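Local coordinates for staphylococcal nuclease domain-containing protein 1 (Drosophila melanogaster, PDB 2WAC) that cleaves both DNA and RNA as an endonuclease, associates with the RNA-induced silencing complex, and through its Tudor domain binds peptides carrying symmetrically dimethylated arginines, at residues Thr15-Leu29 / Glu109-Leu123. Numbering follows the deposited sequence.
Sequences TLTFFAQSVESGSKL and EKPYATEYALALVAL
Glu109 and Tyr112 face the start of helix 26-42, the Tyr112 ring touching Ser25, Lys28 and Leu29, at one end of the antiparallel strand pair 17-22 with 113-118. The pair belongs to the OB-fold barrel of the staphylococcal-nuclease-like domain, and its strands flank the Tudor barrel in sequence: a domain split by an insertion is completed by pairing strands from either side of it. Water 3 donates to both Glu109 OE1 and Lys28 O. The same OE1 accepts a 2.6 Å bond from Tyr112 OH through its anti lone pair. Tyr112 lays its ring against the helix start: Leu29 CB lies over one face, Ser25 CB meets the edge near CD1, and Lys28 CB comes within 3.2 Å of Tyr112 OH. Were Tyr112 replaced by an alanine, Ser25, Lys28 and Leu29 would probably lose the ring they pack on, and Glu109 OE1 its hydroxyl donor. Water 2 links Tyr112 O to Ser22 N where the strands part; Thr114 then exchanges backbone hydrogen bonds with Ala20, and water 1 joins Thr114 OG1 to Ala20 O. Glu115, its CG anti to the backbone N (chi1 -166°), runs extended across Phe19, with CB over the ring face and the carboxylate plane only 20° from the ring plane. Its OE2 takes a 2.8 Å bond from Thr17 OG1, a hydroxyl also bonded to Thr13. Tyr116 and Phe18 bond through both N and O. On the other face of the sheet, Tyr116 sets CB over the Phe18 ring, 4.0 Å from the centroid; Leu148 touches both aromatic residues. Leu118 N closes the pairing with a 3.3 Å bond to Leu16 O. Beyond the type II turn from Leu118 to Val121, Leu16 CD1 presses tightly on Val121 CG1 at 3.4 Å and touches Leu123 CD2 at 3.7 Å.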
loop_
_atom_site.group_PDB
_atom_site.type_symbol
_atom_site.label_atom_id
_atom_site.label_comp_id
_atom_site.label_asym_id
_atom_site.label_seq_id
_atom_site.Cartn_x
_atom_site.Cartn_y
_atom_site.Cartn_z
ATOM N N THR A 15 6.037 5.967 -4.642
ATOM C CA THR A 15 6.482 6.967 -3.666
ATOM C C THR A 15 6.760 6.340 -2.296
ATOM O O THR A 15 6.889 7.045 -1.287
ATOM C CB THR A 15 5.450 8.107 -3.509
ATOM O OG1 THR A 15 4.201 7.566 -3.064
ATOM C CG2 THR A 15 5.247 8.843 -4.831
ATOM N N LEU A 16 6.857 5.012 -2.283
ATOM C CA LEU A 16 7.066 4.221 -1.064
ATOM C C LEU A 16 5.941 4.329 -0.030
ATOM O O LEU A 16 6.175 4.214 1.173
ATOM C CB LEU A 16 8.446 4.484 -0.438
ATOM C CG LEU A 16 9.659 3.861 -1.140
ATOM C CD1 LEU A 16 10.943 4.339 -0.501
ATOM C CD2 LEU A 16 9.606 2.341 -1.122
ATOM N N THR A 17 4.724 4.570 -0.508
ATOM C CA THR A 17 3.550 4.265 0.294
ATOM C C THR A 17 3.239 2.794 0.030
ATOM O O THR A 17 3.702 2.223 -0.964
ATOM C CB THR A 17 2.326 5.177 -0.012
ATOM O OG1 THR A 17 1.806 4.893 -1.316
ATOM C CG2 THR A 17 2.700 6.656 0.089
ATOM N N PHE A 18 2.489 2.171 0.931
ATOM C CA PHE A 18 2.150 0.762 0.782
ATOM C C PHE A 18 0.775 0.478 1.364
ATOM O O PHE A 18 0.311 1.192 2.254
ATOM C CB PHE A 18 3.216 -0.138 1.435
ATOM C CG PHE A 18 3.374 0.080 2.918
ATOM C CD1 PHE A 18 4.257 1.041 3.405
ATOM C CD2 PHE A 18 2.638 -0.677 3.828
ATOM C CE1 PHE A 18 4.401 1.251 4.776
ATOM C CE2 PHE A 18 2.771 -0.472 5.199
ATOM C CZ PHE A 18 3.657 0.492 5.675
ATOM N N PHE A 19 0.129 -0.562 0.846
ATOM C CA PHE A 19 -1.127 -1.044 1.399
ATOM C C PHE A 19 -0.881 -2.324 2.178
ATOM O O PHE A 19 -0.139 -3.205 1.729
ATOM C CB PHE A 19 -2.151 -1.299 0.289
ATOM C CG PHE A 19 -2.714 -0.048 -0.323
ATOM C CD1 PHE A 19 -1.968 0.700 -1.230
ATOM C CD2 PHE A 19 -4.003 0.371 -0.010
ATOM C CE1 PHE A 19 -2.493 1.856 -1.806
ATOM C CE2 PHE A 19 -4.534 1.521 -0.577
ATOM C CZ PHE A 19 -3.777 2.267 -1.478
ATOM N N ALA A 20 -1.509 -2.424 3.344
ATOM C CA ALA A 20 -1.373 -3.601 4.191
ATOM C C ALA A 20 -2.733 -4.151 4.615
ATOM O O ALA A 20 -3.660 -3.389 4.893
ATOM C CB ALA A 20 -0.523 -3.279 5.414
ATOM N N GLN A 21 -2.836 -5.478 4.646
ATOM C CA GLN A 21 -4.000 -6.168 5.198
ATOM C C GLN A 21 -3.681 -6.654 6.605
ATOM O O GLN A 21 -2.557 -7.070 6.879
ATOM C CB GLN A 21 -4.374 -7.381 4.340
ATOM C CG GLN A 21 -4.947 -7.068 2.966
ATOM C CD GLN A 21 -5.027 -8.300 2.070
ATOM O OE1 GLN A 21 -4.439 -9.342 2.368
ATOM N NE2 GLN A 21 -5.744 -8.178 0.959
ATOM N N SER A 22 -4.677 -6.615 7.484
ATOM C CA SER A 22 -4.567 -7.208 8.814
ATOM C C SER A 22 -4.621 -8.738 8.704
ATOM O O SER A 22 -5.484 -9.281 8.012
ATOM C CB SER A 22 -5.697 -6.695 9.711
ATOM O OG SER A 22 -5.732 -7.379 10.949
ATOM N N VAL A 23 -3.700 -9.423 9.381
ATOM C CA VAL A 23 -3.639 -10.891 9.329
ATOM C C VAL A 23 -4.897 -11.556 9.918
ATOM O O VAL A 23 -5.364 -12.573 9.397
ATOM C CB VAL A 23 -2.329 -11.450 9.972
ATOM C CG1 VAL A 23 -2.407 -12.960 10.188
ATOM C CG2 VAL A 23 -1.125 -11.111 9.101
ATOM N N GLU A 24 -5.456 -10.968 10.975
ATOM C CA GLU A 24 -6.655 -11.527 11.612
ATOM C C GLU A 24 -7.964 -11.214 10.868
ATOM O O GLU A 24 -9.037 -11.670 11.275
ATOM C CB GLU A 24 -6.746 -11.126 13.093
ATOM C CG GLU A 24 -7.103 -9.669 13.361
ATOM C CD GLU A 24 -7.881 -9.492 14.655
ATOM O OE1 GLU A 24 -9.023 -9.996 14.737
ATOM O OE2 GLU A 24 -7.355 -8.845 15.585
ATOM N N SER A 25 -7.869 -10.443 9.787
ATOM C CA SER A 25 -9.017 -10.166 8.923
ATOM C C SER A 25 -8.964 -10.985 7.627
ATOM O O SER A 25 -9.802 -10.809 6.737
ATOM C CB SER A 25 -9.116 -8.668 8.611
ATOM O OG SER A 25 -9.599 -7.944 9.731
ATOM N N GLY A 26 -7.981 -11.882 7.539
ATOM C CA GLY A 26 -7.774 -12.727 6.359
ATOM C C GLY A 26 -8.967 -13.589 5.986
ATOM O O GLY A 26 -9.328 -13.682 4.809
ATOM N N SER A 27 -9.578 -14.214 6.991
ATOM C CA SER A 27 -10.755 -15.062 6.788
ATOM C C SER A 27 -11.993 -14.259 6.386
ATOM O O SER A 27 -12.841 -14.750 5.637
ATOM C CB SER A 27 -11.048 -15.886 8.046
ATOM O OG SER A 27 -11.363 -15.049 9.144
ATOM N N LYS A 28 -12.089 -13.029 6.892
ATOM C CA LYS A 28 -13.183 -12.119 6.550
ATOM C C LYS A 28 -13.212 -11.775 5.057
ATOM O O LYS A 28 -14.272 -11.818 4.428
ATOM C CB LYS A 28 -13.102 -10.839 7.388
ATOM C CG LYS A 28 -13.835 -10.896 8.726
ATOM C CD LYS A 28 -15.347 -10.776 8.539
ATOM C CE LYS A 28 -16.043 -10.490 9.865
ATOM N NZ LYS A 28 -17.513 -10.334 9.677
ATOM N N LEU A 29 -12.047 -11.438 4.504
ATOM C CA LEU A 29 -11.916 -11.116 3.081
ATOM C C LEU A 29 -12.130 -12.345 2.200
ATOM O O LEU A 29 -12.811 -12.273 1.172
ATOM C CB LEU A 29 -10.548 -10.483 2.788
ATOM C CG LEU A 29 -10.193 -10.209 1.318
ATOM C CD1 LEU A 29 -11.139 -9.189 0.685
ATOM C CD2 LEU A 29 -8.748 -9.761 1.184
ATOM N N GLU A 109 -18.849 -3.562 4.991
ATOM C CA GLU A 109 -17.520 -3.864 5.512
ATOM C C GLU A 109 -16.503 -2.842 5.028
ATOM O O GLU A 109 -16.484 -2.474 3.851
ATOM C CB GLU A 109 -17.088 -5.274 5.118
ATOM C CG GLU A 109 -17.768 -6.356 5.929
ATOM C CD GLU A 109 -17.783 -7.682 5.212
ATOM O OE1 GLU A 109 -16.751 -8.385 5.229
ATOM O OE2 GLU A 109 -18.834 -8.028 4.635
ATOM N N LYS A 110 -15.676 -2.381 5.961
ATOM C CA LYS A 110 -14.629 -1.403 5.691
ATOM C C LYS A 110 -13.591 -2.023 4.759
ATOM O O LYS A 110 -13.470 -3.250 4.706
ATOM C CB LYS A 110 -13.955 -0.956 6.999
ATOM C CG LYS A 110 -14.900 -0.493 8.115
ATOM C CD LYS A 110 -15.162 -1.600 9.142
ATOM C CE LYS A 110 -16.457 -2.354 8.856
ATOM N NZ LYS A 110 -16.338 -3.812 9.153
ATOM N N PRO A 111 -12.845 -1.186 4.011
ATOM C CA PRO A 111 -11.795 -1.724 3.140
ATOM C C PRO A 111 -10.807 -2.623 3.892
ATOM O O PRO A 111 -10.381 -2.280 4.998
ATOM C CB PRO A 111 -11.088 -0.467 2.634
ATOM C CG PRO A 111 -12.139 0.588 2.674
ATOM C CD PRO A 111 -12.937 0.284 3.908
ATOM N N TYR A 112 -10.455 -3.762 3.295
ATOM C CA TYR A 112 -9.546 -4.718 3.940
ATOM C C TYR A 112 -8.058 -4.397 3.767
ATOM O O TYR A 112 -7.203 -5.066 4.347
ATOM C CB TYR A 112 -9.878 -6.163 3.537
ATOM C CG TYR A 112 -11.094 -6.690 4.263
ATOM C CD1 TYR A 112 -11.030 -7.012 5.620
ATOM C CD2 TYR A 112 -12.314 -6.842 3.606
ATOM C CE1 TYR A 112 -12.146 -7.481 6.300
ATOM C CE2 TYR A 112 -13.438 -7.313 4.279
ATOM C CZ TYR A 112 -13.345 -7.631 5.625
ATOM O OH TYR A 112 -14.450 -8.095 6.298
ATOM N N ALA A 113 -7.762 -3.358 2.988
ATOM C CA ALA A 113 -6.403 -2.835 2.867
ATOM C C ALA A 113 -6.352 -1.357 3.256
ATOM O O ALA A 113 -7.280 -0.597 2.970
ATOM C CB ALA A 113 -5.870 -3.040 1.454
ATOM N N THR A 114 -5.261 -0.963 3.910
ATOM C CA THR A 114 -5.067 0.411 4.374
ATOM C C THR A 114 -3.724 0.936 3.880
ATOM O O THR A 114 -2.710 0.243 3.978
ATOM C CB THR A 114 -5.124 0.494 5.921
ATOM O OG1 THR A 114 -6.324 -0.133 6.390
ATOM C CG2 THR A 114 -5.093 1.947 6.404
ATOM N N GLU A 115 -3.725 2.158 3.348
ATOM C CA GLU A 115 -2.498 2.792 2.867
ATOM C C GLU A 115 -1.718 3.484 3.987
ATOM O O GLU A 115 -2.302 4.139 4.852
ATOM C CB GLU A 115 -2.801 3.789 1.745
ATOM C CG GLU A 115 -1.565 4.233 0.967
ATOM C CD GLU A 115 -1.882 5.141 -0.210
ATOM O OE1 GLU A 115 -3.049 5.570 -0.359
ATOM O OE2 GLU A 115 -0.949 5.429 -0.987
ATOM N N TYR A 116 -0.395 3.329 3.949
ATOM C CA TYR A 116 0.514 3.985 4.888
ATOM C C TYR A 116 1.694 4.583 4.141
ATOM O O TYR A 116 2.032 4.130 3.048
ATOM C CB TYR A 116 1.056 2.985 5.913
ATOM C CG TYR A 116 -0.000 2.285 6.726
ATOM C CD1 TYR A 116 -0.483 2.850 7.907
ATOM C CD2 TYR A 116 -0.518 1.053 6.320
ATOM C CE1 TYR A 116 -1.456 2.210 8.660
ATOM C CE2 TYR A 116 -1.496 0.405 7.068
ATOM C CZ TYR A 116 -1.956 0.989 8.239
ATOM O OH TYR A 116 -2.920 0.358 8.990
ATOM N N ALA A 117 2.323 5.589 4.739
ATOM C CA ALA A 117 3.606 6.087 4.258
ATOM C C ALA A 117 4.713 5.401 5.050
ATOM O O ALA A 117 4.627 5.310 6.278
ATOM C CB ALA A 117 3.688 7.597 4.424
ATOM N N LEU A 118 5.741 4.906 4.360
ATOM C CA LEU A 118 6.897 4.325 5.046
ATOM C C LEU A 118 7.616 5.439 5.800
ATOM O O LEU A 118 8.103 6.399 5.197
ATOM C CB LEU A 118 7.839 3.610 4.068
ATOM C CG LEU A 118 8.960 2.735 4.653
ATOM C CD1 LEU A 118 8.409 1.540 5.429
ATOM C CD2 LEU A 118 9.901 2.266 3.553
ATOM N N ALA A 119 7.658 5.305 7.123
ATOM C CA ALA A 119 8.078 6.389 8.012
ATOM C C ALA A 119 9.497 6.892 7.758
ATOM O O ALA A 119 10.447 6.107 7.731
ATOM C CB ALA A 119 7.911 5.977 9.471
ATOM N N LEU A 120 9.608 8.205 7.551
ATOM C CA LEU A 120 10.890 8.931 7.500
ATOM C C LEU A 120 11.828 8.569 6.340
ATOM O O LEU A 120 13.027 8.853 6.395
ATOM C CB LEU A 120 11.638 8.824 8.842
ATOM C CG LEU A 120 10.923 9.126 10.166
ATOM C CD1 LEU A 120 11.875 8.876 11.321
ATOM C CD2 LEU A 120 10.384 10.554 10.222
ATOM N N VAL A 121 11.280 7.963 5.293
ATOM C CA VAL A 121 12.065 7.555 4.130
ATOM C C VAL A 121 11.792 8.488 2.948
ATOM O O VAL A 121 10.635 8.740 2.604
ATOM C CB VAL A 121 11.774 6.073 3.749
ATOM C CG1 VAL A 121 12.227 5.759 2.334
ATOM C CG2 VAL A 121 12.439 5.123 4.741
ATOM N N ALA A 122 12.861 9.010 2.351
ATOM C CA ALA A 122 12.759 9.801 1.128
ATOM C C ALA A 122 13.499 9.094 -0.001
ATOM O O ALA A 122 14.618 8.613 0.192
ATOM C CB ALA A 122 13.322 11.203 1.343
ATOM N N LEU A 123 12.869 9.022 -1.173
ATOM C CA LEU A 123 13.501 8.429 -2.354
ATOM C C LEU A 123 14.724 9.237 -2.795
ATOM O O LEU A 123 14.751 10.457 -2.618
ATOM C CB LEU A 123 12.504 8.315 -3.513
ATOM C CG LEU A 123 11.523 7.140 -3.562
ATOM C CD1 LEU A 123 10.588 7.334 -4.737
ATOM C CD2 LEU A 123 12.236 5.792 -3.667
HETATM O O HOH W 1 -5.214 -2.828 7.004
HETATM O O HOH W 2 -7.379 -6.305 6.695
HETATM O O HOH W 3 -16.770 -11.073 5.228
#